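Excinuclease ABC, subunit A. (Deinococcus radiodurans, PDB 2VF7) binds and hydrolyses ATP as a zinc-containing, DNA-binding ABC-family protein, probably helping to recognise damaged DNA for excision repair. Local coordinates at residues 359-371 with 384-396. The protein carries 1 engineered substitution. Numbering follows the deposited sequence. Where two conformers were deposited one is given.
Sequences RLDVLLHLGLGYL and ELQRLRLATQLYS. With ADP (adenosine-5'-diphosphate), chain D.
In the conformer described, Y395 takes R359 CG over one ring face, 3.6 Å from the centroid, while the T392 carbonyl oxygen lies offset above the opposite face. L363 CD2 and V362 CG1 meet the ring edge. Tyrosine suits this spot, since its apolar ring receives methyls and methylenes while OH reaches the T114 carbonyl. Arginine serves two ends: CG makes the CH-pi contact, and the guanidinium, tilted 62° from the ring, turns to D355 in a salt bridge. The other ring, Y370, has E384 OE2 and ADP O2' at its edge. Y370 OH donates to E384 OE2, a carboxylate being a strong acceptor for a phenol; the modelled separation, 2.4 Å, is very short, so the exact length is doubtful. With chi1 at 61°, Y370 CG sits between backbone N and carbonyl carbon, and the ring reaches E384 while the Y370 carbonyl oxygen accepts from ADP O2' (3.1 Å) and O3'.

E384 ends the LSPGE sequence, a variant of the ABC signature motif, and helix 382-393 is the signature helix. The ADP phosphates lie on the P-loop around K536, consistent with a composite nucleotide site such as ABC ATPases build from two domains.

Between the rings, helices 359-365 and 384-393 run roughly antiparallel, 9.2 Å apart at closest axis approach. Where they come near, the small A391 CB takes L363 CD1 at 3.6 Å and V362 CG1 at 3.8 Å, with L366 CD1 alongside. The leucines' forked ends suit this interface, offering methyls to several neighbours. G367, whose positive phi favours glycine, closes the first helix in a Schellman motif, and L368 CD1 then meets L388 CD2 (3.8 Å). L371 and L388 meet tip to tip through their CD1 methyls, 4.0 Å apart.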
ATOM      1  N   ARG A 359      10.331  -0.010  28.708  1.00 48.65           N
ATOM      2  CA  ARG A 359      10.504  -0.700  27.428  1.00 48.36           C
ATOM      3  C   ARG A 359      11.722  -1.612  27.434  1.00 48.22           C
ATOM      4  O   ARG A 359      11.629  -2.764  27.030  1.00 48.44           O
ATOM      5  CB  ARG A 359      10.615   0.302  26.281  1.00 48.16           C
ATOM      6  CG  ARG A 359       9.285   0.755  25.754  1.00 48.67           C
ATOM      7  CD  ARG A 359       9.359   2.149  25.173  1.00 49.95           C
ATOM      8  NE  ARG A 359       8.192   2.925  25.586  1.00 51.56           N
ATOM      9  CZ  ARG A 359       7.095   3.111  24.854  1.00 52.36           C
ATOM     10  NH1 ARG A 359       6.999   2.598  23.633  1.00 52.73           N
ATOM     11  NH2 ARG A 359       6.091   3.829  25.349  1.00 53.12           N
ATOM     12  N   LEU A 360      12.855  -1.099  27.911  1.00 47.87           N
ATOM     13  CA  LEU A 360      14.106  -1.853  27.927  1.00 47.43           C
ATOM     14  C   LEU A 360      14.043  -3.135  28.755  1.00 47.28           C
ATOM     15  O   LEU A 360      14.689  -4.118  28.409  1.00 47.37           O
ATOM     16  CB  LEU A 360      15.272  -0.968  28.388  1.00 47.13           C
ATOM     17  CG  LEU A 360      15.939  -0.098  27.323  1.00 45.68           C
ATOM     18  CD1 LEU A 360      16.519   1.167  27.919  1.00 44.52           C
ATOM     19  CD2 LEU A 360      17.011  -0.889  26.598  1.00 45.17           C
ATOM     20  N   ASP A 361      13.254  -3.126  29.826  1.00 47.30           N
ATOM     21  CA  ASP A 361      13.101  -4.301  30.704  1.00 47.37           C
ATOM     22  C   ASP A 361      12.490  -5.498  29.976  1.00 46.81           C
ATOM     23  O   ASP A 361      12.887  -6.638  30.210  1.00 46.55           O
ATOM     24  CB  ASP A 361      12.291  -3.962  31.973  1.00 47.24           C
ATOM     25  CG  ASP A 361      13.183  -3.641  33.187  1.00 48.97           C
ATOM     26  OD1 ASP A 361      14.386  -4.000  33.202  1.00 50.61           O
ATOM     27  OD2 ASP A 361      12.675  -3.032  34.155  1.00 51.35           O
ATOM     28  N   VAL A 362      11.530  -5.220  29.099  1.00 46.56           N
ATOM     29  CA  VAL A 362      10.901  -6.235  28.241  1.00 46.50           C
ATOM     30  C   VAL A 362      11.931  -6.985  27.372  1.00 46.51           C
ATOM     31  O   VAL A 362      11.931  -8.218  27.329  1.00 46.25           O
ATOM     32  CB  VAL A 362       9.784  -5.598  27.355  1.00 46.31           C
ATOM     33  CG1 VAL A 362       9.346  -6.541  26.245  1.00 46.31           C
ATOM     34  CG2 VAL A 362       8.592  -5.179  28.207  1.00 45.83           C
ATOM     35  N   LEU A 363      12.802  -6.221  26.707  1.00 46.68           N
ATOM     36  CA  LEU A 363      13.891  -6.742  25.871  1.00 47.17           C
ATOM     37  C   LEU A 363      14.921  -7.517  26.691  1.00 47.59           C
ATOM     38  O   LEU A 363      15.373  -8.595  26.293  1.00 47.28           O
ATOM     39  CB  LEU A 363      14.611  -5.581  25.154  1.00 47.23           C
ATOM     40  CG  LEU A 363      14.030  -4.754  23.988  1.00 47.29           C
ATOM     41  CD1 LEU A 363      13.806  -5.614  22.745  1.00 47.23           C
ATOM     42  CD2 LEU A 363      12.760  -3.990  24.336  1.00 47.09           C
ATOM     43  N   LEU A 364      15.285  -6.941  27.836  1.00 48.07           N
ATOM     44  CA  LEU A 364      16.293  -7.490  28.728  1.00 48.62           C
ATOM     45  C   LEU A 364      15.834  -8.817  29.321  1.00 49.05           C
ATOM     46  O   LEU A 364      16.627  -9.759  29.456  1.00 49.03           O
ATOM     47  CB  LEU A 364      16.585  -6.485  29.844  1.00 48.67           C
ATOM     48  CG  LEU A 364      17.598  -5.347  29.627  1.00 49.10           C
ATOM     49  CD1 LEU A 364      18.852  -5.569  30.477  1.00 49.64           C
ATOM     50  CD2 LEU A 364      17.954  -5.111  28.158  1.00 48.23           C
ATOM     51  N   HIS A 365      14.547  -8.879  29.663  1.00 49.49           N
ATOM     52  CA  HIS A 365      13.935 -10.078  30.235  1.00 49.74           C
ATOM     53  C   HIS A 365      13.825 -11.203  29.197  1.00 49.39           C
ATOM     54  O   HIS A 365      13.776 -12.382  29.558  1.00 49.50           O
ATOM     55  CB  HIS A 365      12.575  -9.738  30.858  1.00 49.96           C
ATOM     56  CG  HIS A 365      12.670  -9.086  32.211  1.00 51.37           C
ATOM     57  ND1 HIS A 365      13.853  -8.592  32.726  1.00 52.37           N
ATOM     58  CD2 HIS A 365      11.722  -8.830  33.145  1.00 52.21           C
ATOM     59  CE1 HIS A 365      13.633  -8.083  33.926  1.00 52.42           C
ATOM     60  NE2 HIS A 365      12.348  -8.215  34.205  1.00 52.49           N
ATOM     61  N   LEU A 366      13.818 -10.832  27.917  1.00 49.07           N
ATOM     62  CA  LEU A 366      13.864 -11.804  26.808  1.00 48.81           C
ATOM     63  C   LEU A 366      15.274 -12.207  26.421  1.00 48.62           C
ATOM     64  O   LEU A 366      15.479 -12.834  25.379  1.00 49.33           O
ATOM     65  CB  LEU A 366      13.097 -11.300  25.566  1.00 48.44           C
ATOM     66  CG  LEU A 366      11.701 -11.892  25.389  1.00 47.45           C
ATOM     67  CD1 LEU A 366      10.839 -11.009  24.512  1.00 47.93           C
ATOM     68  CD2 LEU A 366      11.782 -13.292  24.831  1.00 46.79           C
ATOM     69  N   GLY A 367      16.234 -11.825  27.261  1.00 48.71           N
ATOM     70  CA  GLY A 367      17.637 -12.212  27.120  1.00 48.27           C
ATOM     71  C   GLY A 367      18.336 -11.564  25.945  1.00 48.21           C
ATOM     72  O   GLY A 367      19.293 -12.126  25.389  1.00 48.56           O
ATOM     73  N   LEU A 368      17.858 -10.377  25.574  1.00 47.75           N
ATOM     74  CA  LEU A 368      18.288  -9.693  24.350  1.00 46.77           C
ATOM     75  C   LEU A 368      19.148  -8.481  24.663  1.00 46.42           C
ATOM     76  O   LEU A 368      19.339  -7.622  23.790  1.00 46.02           O
ATOM     77  CB  LEU A 368      17.070  -9.248  23.530  1.00 46.64           C
ATOM     78  CG  LEU A 368      16.203 -10.276  22.804  1.00 46.19           C
ATOM     79  CD1 LEU A 368      14.856  -9.659  22.466  1.00 46.42           C
ATOM     80  CD2 LEU A 368      16.898 -10.785  21.544  1.00 44.73           C
ATOM     81  N   GLY A 369      19.662  -8.424  25.898  1.00 45.90           N
ATOM     82  CA  GLY A 369      20.395  -7.268  26.405  1.00 45.25           C
ATOM     83  C   GLY A 369      21.860  -7.224  26.018  1.00 45.38           C
ATOM     84  O   GLY A 369      22.614  -6.377  26.514  1.00 45.38           O
ATOM     85  N   TYR A 370      22.268  -8.128  25.128  1.00 45.22           N
ATOM     86  CA  TYR A 370      23.658  -8.203  24.641  1.00 45.20           C
ATOM     87  C   TYR A 370      23.819  -7.547  23.262  1.00 45.21           C
ATOM     88  O   TYR A 370      24.939  -7.358  22.777  1.00 45.72           O
ATOM     89  CB  TYR A 370      24.140  -9.664  24.601  1.00 44.78           C
ATOM     90  CG  TYR A 370      23.325 -10.536  23.670  1.00 45.40           C
ATOM     91  CD1 TYR A 370      22.200 -11.242  24.130  1.00 45.88           C
ATOM     92  CD2 TYR A 370      23.662 -10.643  22.321  1.00 44.31           C
ATOM     93  CE1 TYR A 370      21.440 -12.028  23.255  1.00 44.83           C
ATOM     94  CE2 TYR A 370      22.919 -11.422  21.455  1.00 44.70           C
ATOM     95  CZ  TYR A 370      21.814 -12.109  21.923  1.00 44.31           C
ATOM     96  OH  TYR A 370      21.098 -12.879  21.042  1.00 44.31           O
ATOM     97  N   LEU A 371      22.692  -7.220  22.638  1.00 44.91           N
ATOM     98  CA  LEU A 371      22.659  -6.544  21.348  1.00 44.75           C
ATOM     99  C   LEU A 371      22.851  -5.038  21.498  1.00 45.10           C
ATOM    100  O   LEU A 371      22.423  -4.446  22.480  1.00 45.13           O
ATOM    101  CB  LEU A 371      21.326  -6.829  20.632  1.00 44.05           C
ATOM    102  CG  LEU A 371      21.027  -8.272  20.188  1.00 43.27           C
ATOM    103  CD1 LEU A 371      19.612  -8.430  19.626  1.00 40.84           C
ATOM    104  CD2 LEU A 371      22.056  -8.779  19.183  1.00 39.31           C
ATOM    105  N   GLU A 384      16.685 -14.401  16.705  1.00 58.14           N
ATOM    106  CA  GLU A 384      16.982 -13.123  17.327  1.00 57.72           C
ATOM    107  C   GLU A 384      15.959 -12.047  16.941  1.00 57.88           C
ATOM    108  O   GLU A 384      15.359 -11.439  17.833  1.00 57.00           O
ATOM    109  CB  GLU A 384      18.418 -12.679  17.041  1.00 57.51           C
ATOM    110  CG  GLU A 384      19.411 -13.093  18.157  1.00 57.37           C
ATOM    111  CD  GLU A 384      20.894 -12.916  17.784  1.00 56.93           C
ATOM    112  OE1 GLU A 384      21.205 -12.698  16.598  1.00 54.64           O
ATOM    113  OE2 GLU A 384      21.758 -13.019  18.688  1.00 57.97           O
ATOM    114  N   LEU A 385      15.735 -11.842  15.640  1.00 57.95           N
ATOM    115  CA  LEU A 385      14.807 -10.786  15.210  1.00 59.09           C
ATOM    116  C   LEU A 385      13.343 -11.071  15.443  1.00 58.95           C
ATOM    117  O   LEU A 385      12.551 -10.145  15.522  1.00 59.43           O
ATOM    118  CB  LEU A 385      15.045 -10.282  13.780  1.00 59.31           C
ATOM    119  CG  LEU A 385      15.292 -11.134  12.547  1.00 60.23           C
ATOM    120  CD1 LEU A 385      14.168 -12.119  12.252  1.00 64.72           C
ATOM    121  CD2 LEU A 385      15.447 -10.190  11.378  1.00 59.64           C
ATOM    122  N   GLN A 386      12.984 -12.341  15.572  1.00 59.11           N
ATOM    123  CA  GLN A 386      11.604 -12.695  15.854  1.00 59.05           C
ATOM    124  C   GLN A 386      11.320 -12.440  17.316  1.00 58.83           C
ATOM    125  O   GLN A 386      10.180 -12.189  17.669  1.00 59.14           O
ATOM    126  CB  GLN A 386      11.299 -14.150  15.483  1.00 58.95           C
ATOM    127  CG  GLN A 386       9.802 -14.455  15.398  1.00 59.22           C
ATOM    128  CD  GLN A 386       9.500 -15.869  14.992  1.00 59.35           C
ATOM    129  OE1 GLN A 386       8.350 -16.234  14.846  1.00 60.76           O
ATOM    130  NE2 GLN A 386      10.535 -16.676  14.794  1.00 60.73           N
ATOM    131  N   ARG A 387      12.372 -12.491  18.140  1.00 58.72           N
ATOM    132  CA  ARG A 387      12.313 -12.222  19.568  1.00 58.03           C
ATOM    133  C   ARG A 387      12.313 -10.728  19.855  1.00 58.26           C
ATOM    134  O   ARG A 387      11.666 -10.280  20.799  1.00 58.79           O
ATOM    135  CB  ARG A 387      13.478 -12.908  20.307  1.00 57.92           C
ATOM    136  CG  ARG A 387      13.094 -14.176  21.074  1.00 58.20           C
ATOM    137  CD  ARG A 387      14.288 -14.915  21.687  1.00 57.76           C
ATOM    138  NE  ARG A 387      14.814 -15.952  20.793  1.00 60.43           N
ATOM    139  CZ  ARG A 387      16.100 -16.127  20.485  1.00 61.93           C
ATOM    140  NH1 ARG A 387      17.042 -15.347  21.003  1.00 62.64           N
ATOM    141  NH2 ARG A 387      16.450 -17.102  19.657  1.00 63.25           N
ATOM    142  N   LEU A 388      13.052  -9.960  19.059  1.00 58.19           N
ATOM    143  CA  LEU A 388      12.992  -8.502  19.103  1.00 58.44           C
ATOM    144  C   LEU A 388      11.682  -7.942  18.569  1.00 58.64           C
ATOM    145  O   LEU A 388      11.391  -6.761  18.740  1.00 59.13           O
ATOM    146  CB  LEU A 388      14.092  -7.907  18.243  1.00 58.53           C
ATOM    147  CG  LEU A 388      15.548  -7.880  18.700  1.00 59.65           C
ATOM    148  CD1 LEU A 388      16.380  -7.420  17.508  1.00 60.39           C
ATOM    149  CD2 LEU A 388      15.763  -6.965  19.911  1.00 58.53           C
ATOM    150  N   ARG A 389      10.924  -8.767  17.855  1.00 58.96           N
ATOM    151  CA  ARG A 389       9.652  -8.332  17.292  1.00 58.58           C
ATOM    152  C   ARG A 389       8.524  -8.665  18.258  1.00 57.83           C
ATOM    153  O   ARG A 389       7.543  -7.934  18.370  1.00 57.27           O
ATOM    154  CB  ARG A 389       9.439  -8.950  15.929  1.00 58.78           C
ATOM    155  CG  ARG A 389       8.676  -8.030  15.024  1.00 61.95           C
ATOM    156  CD  ARG A 389       9.368  -7.792  13.692  1.00 62.86           C
ATOM    157  NE  ARG A 389       8.715  -8.483  12.578  1.00 64.90           N
ATOM    158  CZ  ARG A 389       7.495  -8.216  12.095  1.00 65.21           C
ATOM    159  NH1 ARG A 389       6.725  -7.271  12.638  1.00 67.21           N
ATOM    160  NH2 ARG A 389       7.034  -8.914  11.064  1.00 63.30           N
ATOM    161  N   LEU A 390       8.709  -9.779  18.957  1.00 57.11           N
ATOM    162  CA  LEU A 390       7.883 -10.186  20.065  1.00 56.56           C
ATOM    163  C   LEU A 390       7.910  -9.122  21.180  1.00 56.67           C
ATOM    164  O   LEU A 390       6.859  -8.688  21.664  1.00 56.62           O
ATOM    165  CB  LEU A 390       8.392 -11.530  20.582  1.00 56.00           C
ATOM    166  CG  LEU A 390       7.453 -12.316  21.487  1.00 56.31           C
ATOM    167  CD1 LEU A 390       6.175 -12.603  20.747  1.00 55.93           C
ATOM    168  CD2 LEU A 390       8.068 -13.615  22.007  1.00 56.32           C
ATOM    169  N   ALA A 391       9.114  -8.699  21.561  1.00 56.40           N
ATOM    170  CA  ALA A 391       9.310  -7.717  22.613  1.00 56.11           C
ATOM    171  C   ALA A 391       8.606  -6.415  22.266  1.00 56.48           C
ATOM    172  O   ALA A 391       7.942  -5.818  23.120  1.00 56.58           O
ATOM    173  CB  ALA A 391      10.774  -7.488  22.851  1.00 55.74           C
ATOM    174  N   THR A 392       8.713  -6.001  21.002  1.00 56.34           N
ATOM    175  CA  THR A 392       8.136  -4.723  20.537  1.00 56.25           C
ATOM    176  C   THR A 392       6.607  -4.719  20.593  1.00 55.64           C
ATOM    177  O   THR A 392       5.979  -3.679  20.827  1.00 55.13           O
ATOM    178  CB  THR A 392       8.619  -4.391  19.107  1.00 56.34           C
ATOM    179  OG1 THR A 392      10.052  -4.371  19.094  1.00 57.49           O
ATOM    180  CG2 THR A 392       8.114  -3.045  18.662  1.00 56.40           C
ATOM    181  N   GLN A 393       6.027  -5.894  20.376  1.00 55.22           N
ATOM    182  CA  GLN A 393       4.587  -6.088  20.418  1.00 55.20           C
ATOM    183  C   GLN A 393       4.077  -5.964  21.854  1.00 55.00           C
ATOM    184  O   GLN A 393       2.931  -5.573  22.081  1.00 54.05           O
ATOM    185  CB  GLN A 393       4.212  -7.478  19.885  1.00 54.81           C
ATOM    186  CG  GLN A 393       4.418  -7.716  18.397  1.00 56.23           C
ATOM    187  CD  GLN A 393       4.236  -6.480  17.510  1.00 57.59           C
ATOM    188  OE1 GLN A 393       3.115  -6.020  17.243  1.00 57.46           O
ATOM    189  NE2 GLN A 393       5.356  -5.956  17.027  1.00 58.41           N
ATOM    190  N   LEU A 394       4.935  -6.325  22.807  1.00 55.45           N
ATOM    191  CA  LEU A 394       4.553  -6.381  24.213  1.00 56.25           C
ATOM    192  C   LEU A 394       4.371  -4.997  24.823  1.00 56.68           C
ATOM    193  O   LEU A 394       3.852  -4.869  25.944  1.00 57.49           O
ATOM    194  CB  LEU A 394       5.532  -7.232  25.025  1.00 56.67           C
ATOM    195  CG  LEU A 394       5.188  -8.720  25.170  1.00 56.66           C
ATOM    196  CD1 LEU A 394       6.250  -9.433  25.973  1.00 56.52           C
ATOM    197  CD2 LEU A 394       3.831  -8.896  25.852  1.00 59.29           C
ATOM    198  N   TYR A 395       4.776  -3.966  24.075  1.00 56.87           N
ATOM    199  CA  TYR A 395       4.512  -2.581  24.448  1.00 56.90           C
ATOM    200  C   TYR A 395       3.917  -1.750  23.318  1.00 57.36           C
ATOM    201  O   TYR A 395       4.071  -0.532  23.285  1.00 57.28           O
ATOM    202  CB  TYR A 395       5.751  -1.911  25.056  1.00 56.37           C
ATOM    203  CG  TYR A 395       7.034  -1.910  24.238  1.00 55.93           C
ATOM    204  CD1 TYR A 395       7.228  -1.000  23.191  0.70 55.14           C
ATOM    205  CD2 TYR A 395       8.090  -2.768  24.566  0.70 54.86           C
ATOM    206  CE1 TYR A 395       8.422  -0.975  22.468  0.70 54.15           C
ATOM    207  CE2 TYR A 395       9.287  -2.749  23.849  0.70 54.21           C
ATOM    208  CZ  TYR A 395       9.446  -1.849  22.807  0.70 54.48           C
ATOM    209  OH  TYR A 395      10.625  -1.826  22.104  0.70 54.81           O
ATOM    210  N   SER A 396       3.211  -2.411  22.410  1.00 58.19           N
ATOM    211  CA  SER A 396       2.735  -1.747  21.209  1.00 59.06           C
ATOM    212  C   SER A 396       1.309  -1.277  21.389  1.00 59.58           C
ATOM    213  O   SER A 396       0.862  -0.380  20.668  1.00 59.83           O
ATOM    214  CB  SER A 396       2.813  -2.682  20.009  1.00 59.09           C
ATOM    215  OG  SER A 396       1.566  -3.315  19.786  1.00 59.40           O
TER
HETATM  216  PB  ADP D 901      25.649 -16.620  20.077  1.00 44.43           P
HETATM  217  O1B ADP D 901      24.199 -16.216  20.140  1.00 43.63           O
HETATM  218  O2B ADP D 901      26.140 -17.126  18.750  1.00 43.89           O
HETATM  219  O3B ADP D 901      26.014 -17.498  21.243  1.00 43.89           O
HETATM  220  PA  ADP D 901      27.286 -14.410  19.147  1.00 44.89           P
HETATM  221  O1A ADP D 901      26.340 -13.523  18.404  1.00 46.20           O
HETATM  222  O2A ADP D 901      28.211 -15.325  18.411  1.00 44.70           O
HETATM  223  O3A ADP D 901      26.497 -15.251  20.282  1.00 44.94           O
HETATM  224  O5' ADP D 901      28.236 -13.384  19.957  1.00 48.88           O
HETATM  225  C5' ADP D 901      27.796 -12.737  21.144  1.00 50.38           C
HETATM  226  C4' ADP D 901      28.284 -11.303  21.262  1.00 52.91           C
HETATM  227  O4' ADP D 901      28.885 -10.849  20.052  1.00 54.38           O
HETATM  228  C3' ADP D 901      27.076 -10.415  21.494  1.00 55.85           C
HETATM  229  O3' ADP D 901      27.410  -9.384  22.420  1.00 56.17           O
HETATM  230  C2' ADP D 901      26.774  -9.832  20.126  1.00 56.44           C
HETATM  231  O2' ADP D 901      26.064  -8.587  20.172  1.00 57.99           O
HETATM  232  C1' ADP D 901      28.155  -9.734  19.507  1.00 55.69           C
HETATM  233  N9  ADP D 901      28.068  -9.802  18.028  1.00 55.64           N
HETATM  234  C8  ADP D 901      27.912 -10.928  17.294  1.00 56.04           C
HETATM  235  N7  ADP D 901      27.877 -10.661  15.968  1.00 55.99           N
HETATM  236  C5  ADP D 901      28.005  -9.320  15.846  1.00 56.09           C
HETATM  237  C6  ADP D 901      28.046  -8.353  14.720  1.00 56.05           C
HETATM  238  N6  ADP D 901      27.935  -8.792  13.441  1.00 56.18           N
HETATM  239  N1  ADP D 901      28.199  -7.037  15.011  1.00 55.79           N
HETATM  240  C2  ADP D 901      28.300  -6.591  16.284  1.00 55.83           C
HETATM  241  N3  ADP D 901      28.273  -7.414  17.356  1.00 56.20           N
HETATM  242  C4  ADP D 901      28.131  -8.761  17.204  1.00 55.47           C